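Local coordinates for protein amine oxidase (Emericella nidulans, PDB 3PGB) that probably oxidises primary amines, using copper and a topaquinone cofactor formed within its own chain, as a member of the copper amine oxidase family, at residues Asp246-Glu251 / His312-Gly317; Lys81-Phe84 / Glu88-Leu91; Arg375-Leu380 / Val717-Leu722; Ala293-Ser296 / Val300-Lys303. One frame throughout, in Å; residues are numbered along the deposited sequence.

How the contacts relate
The four contacts lie far apart, and none touches another. Contact 3 belongs to the enzyme domain, and the side chain of its Leu377 is about 8 Å from a bound calcium ion. Contacts 1 and 4 are the nearest pair, with about 12 Å between nearest atoms. Contact 4 falls in the part of the chain between the two segments of contact 1. Contact 2, earlier in the chain, carries a glycan on Asn90, and its nearest atoms are about 23 Å from contact 3. Contacts 1 and 3 lie on opposite sides of the chain's centre, yet both touch the second subunit. No contact includes a copper ligand or the topaquinone.

Contact 1: Asp246-Glu251 / His312-Gly317; sequences DEFDSE and HTEQRG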
loop_
_atom_site.group_PDB
_atom_site.type_symbol
_atom_site.label_atom_id
_atom_site.label_comp_id
_atom_site.label_asym_id
_atom_site.label_seq_id
_atom_site.Cartn_x
_atom_site.Cartn_y
_atom_site.Cartn_z
ATOM N N ASP A 246 -27.493 -7.216 -25.576
ATOM C CA ASP A 246 -26.505 -7.769 -26.506
ATOM C C ASP A 246 -25.193 -6.989 -26.438
ATOM O O ASP A 246 -25.192 -5.761 -26.489
ATOM C CB ASP A 246 -27.046 -7.740 -27.942
ATOM C CG ASP A 246 -28.293 -8.606 -28.124
ATOM O OD1 ASP A 246 -28.461 -9.593 -27.368
ATOM O OD2 ASP A 246 -29.100 -8.293 -29.034
ATOM N N GLU A 247 -24.081 -7.709 -26.320
ATOM C CA GLU A 247 -22.746 -7.096 -26.258
ATOM C C GLU A 247 -22.486 -6.295 -24.964
ATOM O O GLU A 247 -21.724 -5.321 -24.961
ATOM C CB GLU A 247 -22.439 -6.260 -27.531
ATOM C CG GLU A 247 -22.218 -7.122 -28.793
ATOM C CD GLU A 247 -21.347 -6.441 -29.851
ATOM O OE1 GLU A 247 -20.145 -6.806 -29.973
ATOM O OE2 GLU A 247 -21.862 -5.541 -30.559
ATOM N N PHE A 248 -23.117 -6.724 -23.872
ATOM C CA PHE A 248 -22.755 -6.284 -22.519
ATOM C C PHE A 248 -22.609 -7.508 -21.604
ATOM O O PHE A 248 -23.298 -8.507 -21.792
ATOM C CB PHE A 248 -23.795 -5.307 -21.972
ATOM C CG PHE A 248 -23.774 -3.961 -22.650
ATOM C CD1 PHE A 248 -22.736 -3.062 -22.406
ATOM C CD2 PHE A 248 -24.786 -3.590 -23.538
ATOM C CE1 PHE A 248 -22.706 -1.819 -23.024
ATOM C CE2 PHE A 248 -24.765 -2.345 -24.167
ATOM C CZ PHE A 248 -23.721 -1.457 -23.907
ATOM N N ASP A 249 -21.707 -7.437 -20.628
ATOM C CA ASP A 249 -21.420 -8.588 -19.762
ATOM C C ASP A 249 -21.891 -8.340 -18.320
ATOM O O ASP A 249 -21.148 -8.556 -17.357
ATOM C CB ASP A 249 -19.916 -8.907 -19.799
ATOM C CG ASP A 249 -19.605 -10.338 -19.383
ATOM O OD1 ASP A 249 -20.355 -11.257 -19.763
ATOM O OD2 ASP A 249 -18.598 -10.541 -18.682
ATOM N N SER A 250 -23.146 -7.921 -18.180
ATOM C CA SER A 250 -23.641 -7.400 -16.911
ATOM C C SER A 250 -24.613 -8.326 -16.153
ATOM O O SER A 250 -25.268 -7.882 -15.211
ATOM C CB SER A 250 -24.315 -6.050 -17.172
ATOM O OG SER A 250 -25.447 -6.209 -18.011
ATOM N N GLU A 251 -24.690 -9.602 -16.529
ATOM C CA GLU A 251 -25.694 -10.499 -15.950
ATOM C C GLU A 251 -25.530 -10.699 -14.446
ATOM O O GLU A 251 -26.525 -10.782 -13.721
ATOM C CB GLU A 251 -25.695 -11.861 -16.642
ATOM C CG GLU A 251 -26.793 -12.799 -16.112
ATOM C CD GLU A 251 -26.957 -14.061 -16.935
ATOM O OE1 GLU A 251 -27.109 -15.139 -16.322
ATOM O OE2 GLU A 251 -26.927 -13.981 -18.185
ATOM N N HIS A 312 -23.443 -0.840 -17.201
ATOM C CA HIS A 312 -22.522 -0.895 -18.333
ATOM C C HIS A 312 -21.281 -0.049 -18.072
ATOM O O HIS A 312 -21.321 0.896 -17.297
ATOM C CB HIS A 312 -23.227 -0.429 -19.602
ATOM C CG HIS A 312 -24.372 -1.301 -20.009
ATOM N ND1 HIS A 312 -25.275 -0.938 -20.984
ATOM C CD2 HIS A 312 -24.764 -2.520 -19.569
ATOM C CE1 HIS A 312 -26.167 -1.899 -21.133
ATOM N NE2 HIS A 312 -25.880 -2.870 -20.286
ATOM N N THR A 313 -20.186 -0.384 -18.748
ATOM C CA THR A 313 -18.870 0.198 -18.456
ATOM C C THR A 313 -18.520 1.423 -19.300
ATOM O O THR A 313 -17.536 2.107 -19.010
ATOM C CB THR A 313 -17.776 -0.851 -18.653
ATOM O OG1 THR A 313 -17.855 -1.370 -19.987
ATOM C CG2 THR A 313 -17.953 -1.986 -17.655
ATOM N N GLU A 314 -19.308 1.672 -20.344
ATOM C CA GLU A 314 -19.198 2.872 -21.190
ATOM C C GLU A 314 -19.092 4.173 -20.385
ATOM O O GLU A 314 -19.554 4.254 -19.243
ATOM C CB GLU A 314 -20.429 2.967 -22.117
ATOM C CG GLU A 314 -21.785 3.079 -21.352
ATOM C CD GLU A 314 -23.040 3.042 -22.251
ATOM O OE1 GLU A 314 -24.108 3.511 -21.777
ATOM O OE2 GLU A 314 -22.972 2.545 -23.406
ATOM N N GLN A 315 -18.507 5.196 -20.998
ATOM C CA GLN A 315 -18.436 6.516 -20.377
ATOM C C GLN A 315 -19.836 7.012 -20.024
ATOM O O GLN A 315 -20.761 6.871 -20.816
ATOM C CB GLN A 315 -17.752 7.512 -21.317
ATOM C CG GLN A 315 -17.431 8.873 -20.690
ATOM C CD GLN A 315 -18.646 9.770 -20.539
ATOM O OE1 GLN A 315 -19.598 9.685 -21.314
ATOM N NE2 GLN A 315 -18.617 10.636 -19.534
ATOM N N ARG A 316 -19.994 7.598 -18.842
ATOM C CA ARG A 316 -21.282 8.158 -18.444
ATOM C C ARG A 316 -21.167 9.285 -17.424
ATOM O O ARG A 316 -20.401 9.189 -16.469
ATOM C CB ARG A 316 -22.174 7.065 -17.867
ATOM C CG ARG A 316 -23.594 7.527 -17.611
ATOM C CD ARG A 316 -24.532 6.361 -17.457
ATOM N NE ARG A 316 -24.597 5.917 -16.070
ATOM C CZ ARG A 316 -25.694 5.906 -15.314
ATOM N NH1 ARG A 316 -26.867 6.302 -15.794
ATOM N NH2 ARG A 316 -25.609 5.471 -14.060
ATOM N N GLY A 317 -21.967 10.331 -17.624
ATOM C CA GLY A 317 -22.012 11.471 -16.720
ATOM C C GLY A 317 -21.235 12.657 -17.252
ATOM O O GLY A 317 -20.763 12.646 -18.394
#
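Phe248 lays its ring flat over one face of the His312 ring. The centroids are 3.4 Å apart and the planes differ by 6°, a face-to-face stack. Packing is tight, with Phe248 CD2 only 3.2 Å from His312 CE1. The Phe248 ring swings beside its own backbone N (chi1 -71°), and from there it reaches the imidazole. Glu314 adds a looser oblique contact, its OE2 lying 4.1 Å from Phe248 CZ. Ser250 follows, with OG at the edge of the imidazole, 4.1 Å from His312 CD2. Asp307 joins the two polar groups: one carboxylate oxygen bonds to Ser250 OG, the other to His312 NE2. Together with the stack, the bond to Asp307 probably limits rotation of the imidazole, and it would probably polarise the ring. Arg738 of the second subunit packs on Phe248, and Asp249 OD2 is hydrogen-bonded to His459 of the second subunit, so the stack borders the dimer interface. Segment 246-251 belongs to the loop joining strands 235-242 and 255-263, neighbours in a five-stranded antiparallel sheet. Segment 312-317 lies in the long connection from helix 287-294 to strand 329-331.

Contact 2: Lys81-Phe84 / Glu88-Leu91; sequences KWLF and ELNL. With NAG (2-acetamido-2-deoxy-beta-D-glucopyranose), chain B.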
loop_
_atom_site.group_PDB
_atom_site.type_symbol
_atom_site.label_atom_id
_atom_site.label_comp_id
_atom_site.label_asym_id
_atom_site.label_seq_id
_atom_site.Cartn_x
_atom_site.Cartn_y
_atom_site.Cartn_z
ATOM N N LYS A 81 -1.971 -37.353 -29.907
ATOM C CA LYS A 81 -2.013 -38.471 -30.846
ATOM C C LYS A 81 -1.778 -39.813 -30.135
ATOM O O LYS A 81 -2.490 -40.788 -30.383
ATOM C CB LYS A 81 -0.973 -38.252 -31.960
ATOM C CG LYS A 81 -0.971 -39.306 -33.070
ATOM C CD LYS A 81 -0.158 -40.543 -32.675
ATOM N N TRP A 82 -0.786 -39.841 -29.248
ATOM C CA TRP A 82 -0.444 -41.039 -28.474
ATOM C C TRP A 82 -1.600 -41.504 -27.601
ATOM O O TRP A 82 -1.919 -42.695 -27.565
ATOM C CB TRP A 82 0.757 -40.743 -27.584
ATOM C CG TRP A 82 1.348 -41.929 -26.903
ATOM C CD1 TRP A 82 2.290 -42.773 -27.406
ATOM C CD2 TRP A 82 1.077 -42.379 -25.571
ATOM N NE1 TRP A 82 2.611 -43.736 -26.481
ATOM C CE2 TRP A 82 1.880 -43.517 -25.343
ATOM C CE3 TRP A 82 0.220 -41.939 -24.553
ATOM C CZ2 TRP A 82 1.857 -44.221 -24.137
ATOM C CZ3 TRP A 82 0.195 -42.639 -23.356
ATOM C CH2 TRP A 82 1.011 -43.770 -23.158
ATOM N N LEU A 83 -2.222 -40.557 -26.898
ATOM C CA LEU A 83 -3.325 -40.863 -25.988
ATOM C C LEU A 83 -4.505 -41.495 -26.727
ATOM O O LEU A 83 -5.131 -42.418 -26.215
ATOM C CB LEU A 83 -3.785 -39.609 -25.227
ATOM C CG LEU A 83 -2.904 -39.148 -24.062
ATOM C CD1 LEU A 83 -3.318 -37.764 -23.558
ATOM C CD2 LEU A 83 -2.946 -40.154 -22.928
ATOM N N PHE A 84 -4.805 -41.002 -27.924
ATOM C CA PHE A 84 -5.930 -41.536 -28.695
ATOM C C PHE A 84 -5.627 -42.919 -29.254
ATOM O O PHE A 84 -6.547 -43.694 -29.516
ATOM C CB PHE A 84 -6.347 -40.577 -29.819
ATOM C CG PHE A 84 -7.075 -39.356 -29.325
ATOM C CD1 PHE A 84 -8.343 -39.470 -28.773
ATOM C CD2 PHE A 84 -6.490 -38.105 -29.391
ATOM C CE1 PHE A 84 -9.013 -38.363 -28.308
ATOM C CE2 PHE A 84 -7.157 -36.990 -28.926
ATOM C CZ PHE A 84 -8.423 -37.120 -28.386
ATOM N N GLU A 88 -6.996 -48.797 -24.197
ATOM C CA GLU A 88 -7.393 -48.923 -22.792
ATOM C C GLU A 88 -8.007 -47.637 -22.229
ATOM O O GLU A 88 -8.884 -47.693 -21.371
ATOM C CB GLU A 88 -6.222 -49.376 -21.907
ATOM C CG GLU A 88 -5.105 -48.353 -21.657
ATOM C CD GLU A 88 -4.033 -48.344 -22.737
ATOM O OE1 GLU A 88 -4.256 -48.931 -23.824
ATOM O OE2 GLU A 88 -2.960 -47.742 -22.491
ATOM N N LEU A 89 -7.540 -46.487 -22.708
ATOM C CA LEU A 89 -8.085 -45.198 -22.290
ATOM C C LEU A 89 -9.386 -44.885 -23.015
ATOM O O LEU A 89 -10.198 -44.114 -22.520
ATOM C CB LEU A 89 -7.072 -44.081 -22.547
ATOM C CG LEU A 89 -5.766 -44.179 -21.768
ATOM C CD1 LEU A 89 -4.846 -43.026 -22.149
ATOM C CD2 LEU A 89 -6.038 -44.201 -20.262
ATOM N N ASN A 90 -9.563 -45.457 -24.202
ATOM C CA ASN A 90 -10.824 -45.372 -24.931
ATOM C C ASN A 90 -11.352 -43.936 -24.968
ATOM O O ASN A 90 -12.445 -43.645 -24.484
ATOM C CB ASN A 90 -11.837 -46.338 -24.299
ATOM C CG ASN A 90 -13.158 -46.383 -25.038
ATOM O OD1 ASN A 90 -13.213 -46.304 -26.263
ATOM N ND2 ASN A 90 -14.240 -46.508 -24.275
ATOM N N LEU A 91 -10.551 -43.046 -25.549
ATOM C CA LEU A 91 -10.836 -41.617 -25.553
ATOM C C LEU A 91 -11.572 -41.194 -26.820
ATOM O O LEU A 91 -11.333 -41.743 -27.896
ATOM C CB LEU A 91 -9.535 -40.822 -25.431
ATOM C CG LEU A 91 -8.702 -41.063 -24.170
ATOM C CD1 LEU A 91 -7.317 -40.486 -24.338
ATOM C CD2 LEU A 91 -9.388 -40.479 -22.935
HETATM C C1 NAG B . -15.592 -46.559 -24.762
HETATM C C2 NAG B . -16.450 -47.494 -23.916
HETATM C C3 NAG B . -17.898 -47.506 -24.374
HETATM C C4 NAG B . -18.418 -46.077 -24.450
HETATM C C5 NAG B . -17.493 -45.228 -25.320
HETATM C C6 NAG B . -17.954 -43.774 -25.338
HETATM C C7 NAG B . -15.608 -49.546 -22.895
HETATM C C8 NAG B . -15.021 -50.902 -23.147
HETATM N N2 NAG B . -15.885 -48.827 -23.980
HETATM O O3 NAG B . -18.663 -48.248 -23.451
HETATM O O4 NAG B . -19.712 -46.103 -25.009
HETATM O O5 NAG B . -16.172 -45.276 -24.823
HETATM O O6 NAG B . -16.980 -42.939 -25.912
HETATM O O7 NAG B . -15.815 -49.167 -21.740
HETATM O O HOH W 1 -7.776 -43.557 -26.565
HETATM O O HOH W 2 -9.250 -43.263 -28.958
#
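The chain turns back after helix 73-84, bringing Leu91 CA to 5.8 Å from Phe84 CA and Leu89 CA to 7.4 Å from Leu83 CA. Leu83 meets two leucines by different atoms. Its CD2 methyl lies 3.5 Å from Leu89 CD1, and these two side chains cross obliquely. Its CB lies 3.7 Å from Leu91 CD1, a methyl that also packs against the carbonyl oxygen of Leu83. Leu91 has CG beside its backbone N (chi1 -60°), which sets the branch beside Leu83. Leu91 CB approaches the Phe84 ring obliquely, 3.8 Å from Phe84 CD1, and the two side chains cross at about a right angle. Leu91 O and water 2 lie at the ring edge, in its plane. The Phe84 ring also stacks with that of Phe782. The motif is a helix and its returning loop laid on an antiparallel sheet. Leu83 touches Ile104 and Ile107 of strand 102-110 and Val134 of strand 131-138, while Leu89 and Leu91 both rest on Leu136. Two waters tie the helix end to the loop. Water 1 lies 2.9 Å from Leu83 O, to which it donates, and 3.0 Å from Leu91 N, from which it accepts. Water 2 lies between two acceptors, Phe84 O and Leu91 O, 2.8 Å from each. Not all acceptors around these waters can be served at once. Between the two leucines, Asn90 points away from the helix. Its ND2 is bonded covalently to NAG C1, as expected for the N-linked sequon Asn90-Leu91-Thr92. The sugar is hydrogen-bonded to Asp101.

Contact 3: Arg375-Leu380 / Val717-Leu722; sequences RVLYEL and VAFTPL
Phe719 presents the edge of its ring to the CD1 methyl of Leu380. Its CE2 is 3.8 Å from Leu380 CD1, which lies in the plane of the ring. Leu380 CD2 is also 3.8 Å from Phe719 CE2. The two side chains slide past each other in opposite directions. Leu380 extends CG opposite its backbone N (chi1 -177°), which directs the branch to Phe719. Leu377 approaches obliquely. Its CD1 lies 3.9 Å from Phe719 CD2, and the two side chains cross at about a right angle. Thus the two leucines meet the neighbouring CD2 and CE2 atoms of a single ring. All three residues are buried, and the contact between them is purely apolar. The core continues through Phe542, whose ring meets that of Phe719 edge-to-face and whose side chain also touches Leu377. Phe542 and Asp541 belong to a calcium site, and the calcium ion is about 8 Å from the Leu377 side chain. The contact is part of the packing between strands in the large beta sandwich known for the copper amine oxidase enzyme domain, and the strand pairings fit this. On one side, strand 374-389 runs antiparallel to strands 363-371 and 532-542. On the other, strand 714-722 pairs with strands 498-504 and 613-619.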
loop_
_atom_site.group_PDB
_atom_site.type_symbol
_atom_site.label_atom_id
_atom_site.label_comp_id
_atom_site.label_asym_id
_atom_site.label_seq_id
_atom_site.Cartn_x
_atom_site.Cartn_y
_atom_site.Cartn_z
ATOM N N ARG A 375 20.512 -17.195 -5.672
ATOM C CA ARG A 375 19.087 -17.510 -5.612
ATOM C C ARG A 375 18.486 -17.040 -4.283
ATOM O O ARG A 375 19.093 -17.218 -3.229
ATOM C CB ARG A 375 18.853 -19.017 -5.780
ATOM C CG ARG A 375 17.373 -19.402 -5.769
ATOM C CD ARG A 375 17.135 -20.882 -6.041
ATOM N NE ARG A 375 17.776 -21.314 -7.287
ATOM C CZ ARG A 375 18.752 -22.218 -7.389
ATOM N NH1 ARG A 375 19.232 -22.852 -6.325
ATOM N NH2 ARG A 375 19.249 -22.500 -8.585
ATOM N N VAL A 376 17.303 -16.429 -4.351
ATOM C CA VAL A 376 16.529 -16.095 -3.151
ATOM C C VAL A 376 15.203 -16.860 -3.109
ATOM O O VAL A 376 14.710 -17.168 -2.032
ATOM C CB VAL A 376 16.285 -14.573 -3.009
ATOM C CG1 VAL A 376 17.453 -13.787 -3.596
ATOM C CG2 VAL A 376 14.976 -14.164 -3.643
ATOM N N LEU A 377 14.639 -17.166 -4.277
ATOM C CA LEU A 377 13.407 -17.948 -4.381
ATOM C C LEU A 377 13.505 -18.962 -5.520
ATOM O O LEU A 377 13.736 -18.592 -6.673
ATOM C CB LEU A 377 12.214 -17.023 -4.634
ATOM C CG LEU A 377 11.769 -16.081 -3.503
ATOM C CD1 LEU A 377 11.386 -14.712 -4.040
ATOM C CD2 LEU A 377 10.618 -16.686 -2.711
ATOM N N TYR A 378 13.346 -20.241 -5.194
ATOM C CA TYR A 378 13.280 -21.284 -6.218
ATOM C C TYR A 378 11.990 -21.152 -7.024
ATOM O O TYR A 378 11.984 -21.395 -8.226
ATOM C CB TYR A 378 13.373 -22.692 -5.597
ATOM C CG TYR A 378 13.094 -23.806 -6.591
ATOM C CD1 TYR A 378 14.064 -24.214 -7.500
ATOM C CD2 TYR A 378 11.853 -24.428 -6.636
ATOM C CE1 TYR A 378 13.811 -25.221 -8.418
ATOM C CE2 TYR A 378 11.588 -25.434 -7.554
ATOM C CZ TYR A 378 12.570 -25.824 -8.443
ATOM O OH TYR A 378 12.304 -26.821 -9.355
ATOM N N GLU A 379 10.909 -20.768 -6.349
ATOM C CA GLU A 379 9.582 -20.729 -6.950
ATOM C C GLU A 379 8.693 -19.689 -6.258
ATOM O O GLU A 379 8.673 -19.603 -5.030
ATOM C CB GLU A 379 8.927 -22.113 -6.866
ATOM C CG GLU A 379 7.542 -22.188 -7.526
ATOM C CD GLU A 379 6.832 -23.518 -7.304
ATOM O OE1 GLU A 379 5.771 -23.719 -7.930
ATOM O OE2 GLU A 379 7.319 -24.357 -6.502
ATOM N N LEU A 380 7.982 -18.900 -7.065
ATOM C CA LEU A 380 6.990 -17.928 -6.595
ATOM C C LEU A 380 5.806 -17.976 -7.558
ATOM O O LEU A 380 5.985 -17.833 -8.761
ATOM C CB LEU A 380 7.595 -16.522 -6.564
ATOM C CG LEU A 380 6.770 -15.340 -6.029
ATOM C CD1 LEU A 380 6.264 -15.571 -4.613
ATOM C CD2 LEU A 380 7.606 -14.053 -6.077
ATOM N N VAL A 717 2.039 -8.094 -0.830
ATOM C CA VAL A 717 3.135 -8.394 0.090
ATOM C C VAL A 717 4.441 -7.992 -0.577
ATOM O O VAL A 717 4.494 -7.804 -1.786
ATOM C CB VAL A 717 3.199 -9.895 0.473
ATOM C CG1 VAL A 717 2.086 -10.249 1.444
ATOM C CG2 VAL A 717 3.146 -10.780 -0.765
ATOM N N ALA A 718 5.489 -7.850 0.222
ATOM C CA ALA A 718 6.790 -7.462 -0.288
ATOM C C ALA A 718 7.882 -8.242 0.428
ATOM O O ALA A 718 7.828 -8.427 1.640
ATOM C CB ALA A 718 6.996 -5.987 -0.096
ATOM N N PHE A 719 8.860 -8.715 -0.336
ATOM C CA PHE A 719 10.019 -9.395 0.223
ATOM C C PHE A 719 11.169 -8.422 0.085
ATOM O O PHE A 719 11.460 -7.974 -1.020
ATOM C CB PHE A 719 10.333 -10.697 -0.529
ATOM C CG PHE A 719 9.122 -11.506 -0.897
ATOM C CD1 PHE A 719 8.049 -11.619 -0.034
ATOM C CD2 PHE A 719 9.077 -12.197 -2.101
ATOM C CE1 PHE A 719 6.945 -12.384 -0.372
ATOM C CE2 PHE A 719 7.974 -12.967 -2.442
ATOM C CZ PHE A 719 6.906 -13.057 -1.578
ATOM N N THR A 720 11.802 -8.078 1.201
ATOM C CA THR A 720 12.895 -7.113 1.206
ATOM C C THR A 720 14.102 -7.686 1.943
ATOM O O THR A 720 13.928 -8.409 2.912
ATOM C CB THR A 720 12.464 -5.782 1.864
ATOM O OG1 THR A 720 13.423 -4.765 1.558
ATOM C CG2 THR A 720 12.336 -5.917 3.390
ATOM N N PRO A 721 15.329 -7.379 1.481
ATOM C CA PRO A 721 16.509 -7.849 2.199
ATOM C C PRO A 721 16.525 -7.387 3.652
ATOM O O PRO A 721 16.097 -6.272 3.948
ATOM C CB PRO A 721 17.666 -7.211 1.425
ATOM C CG PRO A 721 17.150 -7.076 0.056
ATOM C CD PRO A 721 15.704 -6.707 0.225
ATOM N N LEU A 722 16.986 -8.259 4.542
ATOM C CA LEU A 722 17.045 -7.970 5.967
ATOM C C LEU A 722 18.378 -8.497 6.490
ATOM O O LEU A 722 18.592 -9.707 6.529
ATOM C CB LEU A 722 15.865 -8.627 6.684
ATOM C CG LEU A 722 15.531 -8.148 8.100
ATOM C CD1 LEU A 722 16.678 -8.433 9.050
ATOM C CD2 LEU A 722 15.182 -6.671 8.113
#

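Contact 4: Ala293-Ser296 / Val300-Lys303; sequences AYWS and VKLK
This is a local contact between a lysine side chain and two consecutive aromatic residues, formed in the DUF1965 region where the chain leaves helix 287-294 and doubles back. Lys301 crosses Tyr294 at about a right angle. Its CE is 3.6 Å from Tyr294 OH and 3.7 Å from Tyr294 CZ, so the aliphatic chain, and not the charged end, does most of the touching. The approach to the ring is oblique. The lysine chain is extended beyond CG (chi2 174°), which lets CD and CE run past the phenol oxygen. Its NZ is 4.4 Å from Trp295 CZ3, at an oblique approach. Trp295 receives its neighbour on one face, with Tyr294 CD1 lying 3.6 Å above the centre of the indole. The polar ends share a partner on helix 200-207. Asp205 OD2 forms a salt bridge with Lys301 NZ and a hydrogen bond with Tyr294 OH. One carboxylate oxygen thus holds both groups, and its charge would probably favour keeping the lysine protonated. Tyr294 is buried against Ile202 and Leu206 of that helix, while Lys301 is exposed. Trp295 also packs on Ile202. At the helix end, Ser296 N bonds to Ala293 O at 3.2 Å, a turn of i to i+3 type. The Tyr294 ring meets that of Phe299 in the intervening turn. Far from the annotated sites, this is the packing of a helix C-terminus and its returning chain against a second helix, joined by a shared aspartate, within the DUF1965 part of the protein.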
loop_
_atom_site.group_PDB
_atom_site.type_symbol
_atom_site.label_atom_id
_atom_site.label_comp_id
_atom_site.label_asym_id
_atom_site.label_seq_id
_atom_site.Cartn_x
_atom_site.Cartn_y
_atom_site.Cartn_z
ATOM N N ALA A 293 -49.555 -20.211 -3.410
ATOM C CA ALA A 293 -49.179 -19.029 -2.644
ATOM C C ALA A 293 -49.029 -17.804 -3.541
ATOM O O ALA A 293 -49.543 -16.736 -3.213
ATOM C CB ALA A 293 -47.894 -19.281 -1.873
ATOM N N TYR A 294 -48.337 -17.966 -4.670
ATOM C CA TYR A 294 -48.086 -16.857 -5.594
ATOM C C TYR A 294 -49.376 -16.154 -6.001
ATOM O O TYR A 294 -49.533 -14.947 -5.785
ATOM C CB TYR A 294 -47.351 -17.340 -6.851
ATOM C CG TYR A 294 -46.948 -16.206 -7.766
ATOM C CD1 TYR A 294 -47.718 -15.872 -8.871
ATOM C CD2 TYR A 294 -45.809 -15.447 -7.502
ATOM C CE1 TYR A 294 -47.356 -14.818 -9.705
ATOM C CE2 TYR A 294 -45.440 -14.393 -8.321
ATOM C CZ TYR A 294 -46.215 -14.085 -9.420
ATOM O OH TYR A 294 -45.857 -13.040 -10.233
ATOM N N TRP A 295 -50.300 -16.922 -6.574
ATOM C CA TRP A 295 -51.556 -16.376 -7.100
ATOM C C TRP A 295 -52.636 -16.092 -6.036
ATOM O O TRP A 295 -53.736 -15.659 -6.383
ATOM C CB TRP A 295 -52.134 -17.300 -8.181
ATOM C CG TRP A 295 -51.251 -17.471 -9.382
ATOM C CD1 TRP A 295 -50.562 -18.594 -9.738
ATOM C CD2 TRP A 295 -50.969 -16.491 -10.387
ATOM N NE1 TRP A 295 -49.870 -18.372 -10.902
ATOM C CE2 TRP A 295 -50.101 -17.090 -11.322
ATOM C CE3 TRP A 295 -51.364 -15.162 -10.588
ATOM C CZ2 TRP A 295 -49.622 -16.410 -12.443
ATOM C CZ3 TRP A 295 -50.884 -14.484 -11.707
ATOM C CH2 TRP A 295 -50.023 -15.112 -12.618
ATOM N N SER A 296 -52.337 -16.328 -4.758
ATOM C CA SER A 296 -53.239 -15.914 -3.680
ATOM C C SER A 296 -53.290 -14.390 -3.563
ATOM O O SER A 296 -52.302 -13.712 -3.863
ATOM C CB SER A 296 -52.791 -16.483 -2.334
ATOM O OG SER A 296 -52.913 -17.889 -2.317
ATOM N N VAL A 300 -46.800 -10.913 -1.963
ATOM C CA VAL A 300 -45.845 -9.849 -2.245
ATOM C C VAL A 300 -44.975 -10.216 -3.444
ATOM O O VAL A 300 -44.228 -11.195 -3.409
ATOM C CB VAL A 300 -44.961 -9.553 -1.019
ATOM C CG1 VAL A 300 -43.859 -8.574 -1.373
ATOM C CG2 VAL A 300 -45.814 -9.013 0.119
ATOM N N LYS A 301 -45.091 -9.420 -4.504
ATOM C CA LYS A 301 -44.310 -9.603 -5.717
ATOM C C LYS A 301 -43.252 -8.523 -5.733
ATOM O O LYS A 301 -43.582 -7.345 -5.613
ATOM C CB LYS A 301 -45.203 -9.481 -6.950
ATOM C CG LYS A 301 -46.305 -10.525 -7.008
ATOM C CD LYS A 301 -47.260 -10.283 -8.176
ATOM C CE LYS A 301 -48.362 -11.338 -8.209
ATOM N NZ LYS A 301 -49.402 -11.086 -9.246
ATOM N N LEU A 302 -41.989 -8.921 -5.866
ATOM C CA LEU A 302 -40.869 -7.978 -5.816
ATOM C C LEU A 302 -40.252 -7.754 -7.201
ATOM O O LEU A 302 -40.237 -8.653 -8.043
ATOM C CB LEU A 302 -39.811 -8.470 -4.823
ATOM C CG LEU A 302 -40.302 -8.654 -3.384
ATOM C CD1 LEU A 302 -39.212 -9.252 -2.507
ATOM C CD2 LEU A 302 -40.796 -7.336 -2.799
ATOM N N LYS A 303 -39.730 -6.547 -7.408
ATOM C CA LYS A 303 -39.307 -6.087 -8.732
ATOM C C LYS A 303 -37.993 -6.721 -9.212
ATOM O O LYS A 303 -37.122 -7.043 -8.406
ATOM C CB LYS A 303 -39.149 -4.559 -8.733
ATOM C CG LYS A 303 -40.429 -3.756 -8.451
ATOM C CD LYS A 303 -40.076 -2.279 -8.180
ATOM C CE LYS A 303 -41.234 -1.472 -7.568
ATOM N NZ LYS A 303 -42.169 -0.933 -8.602
#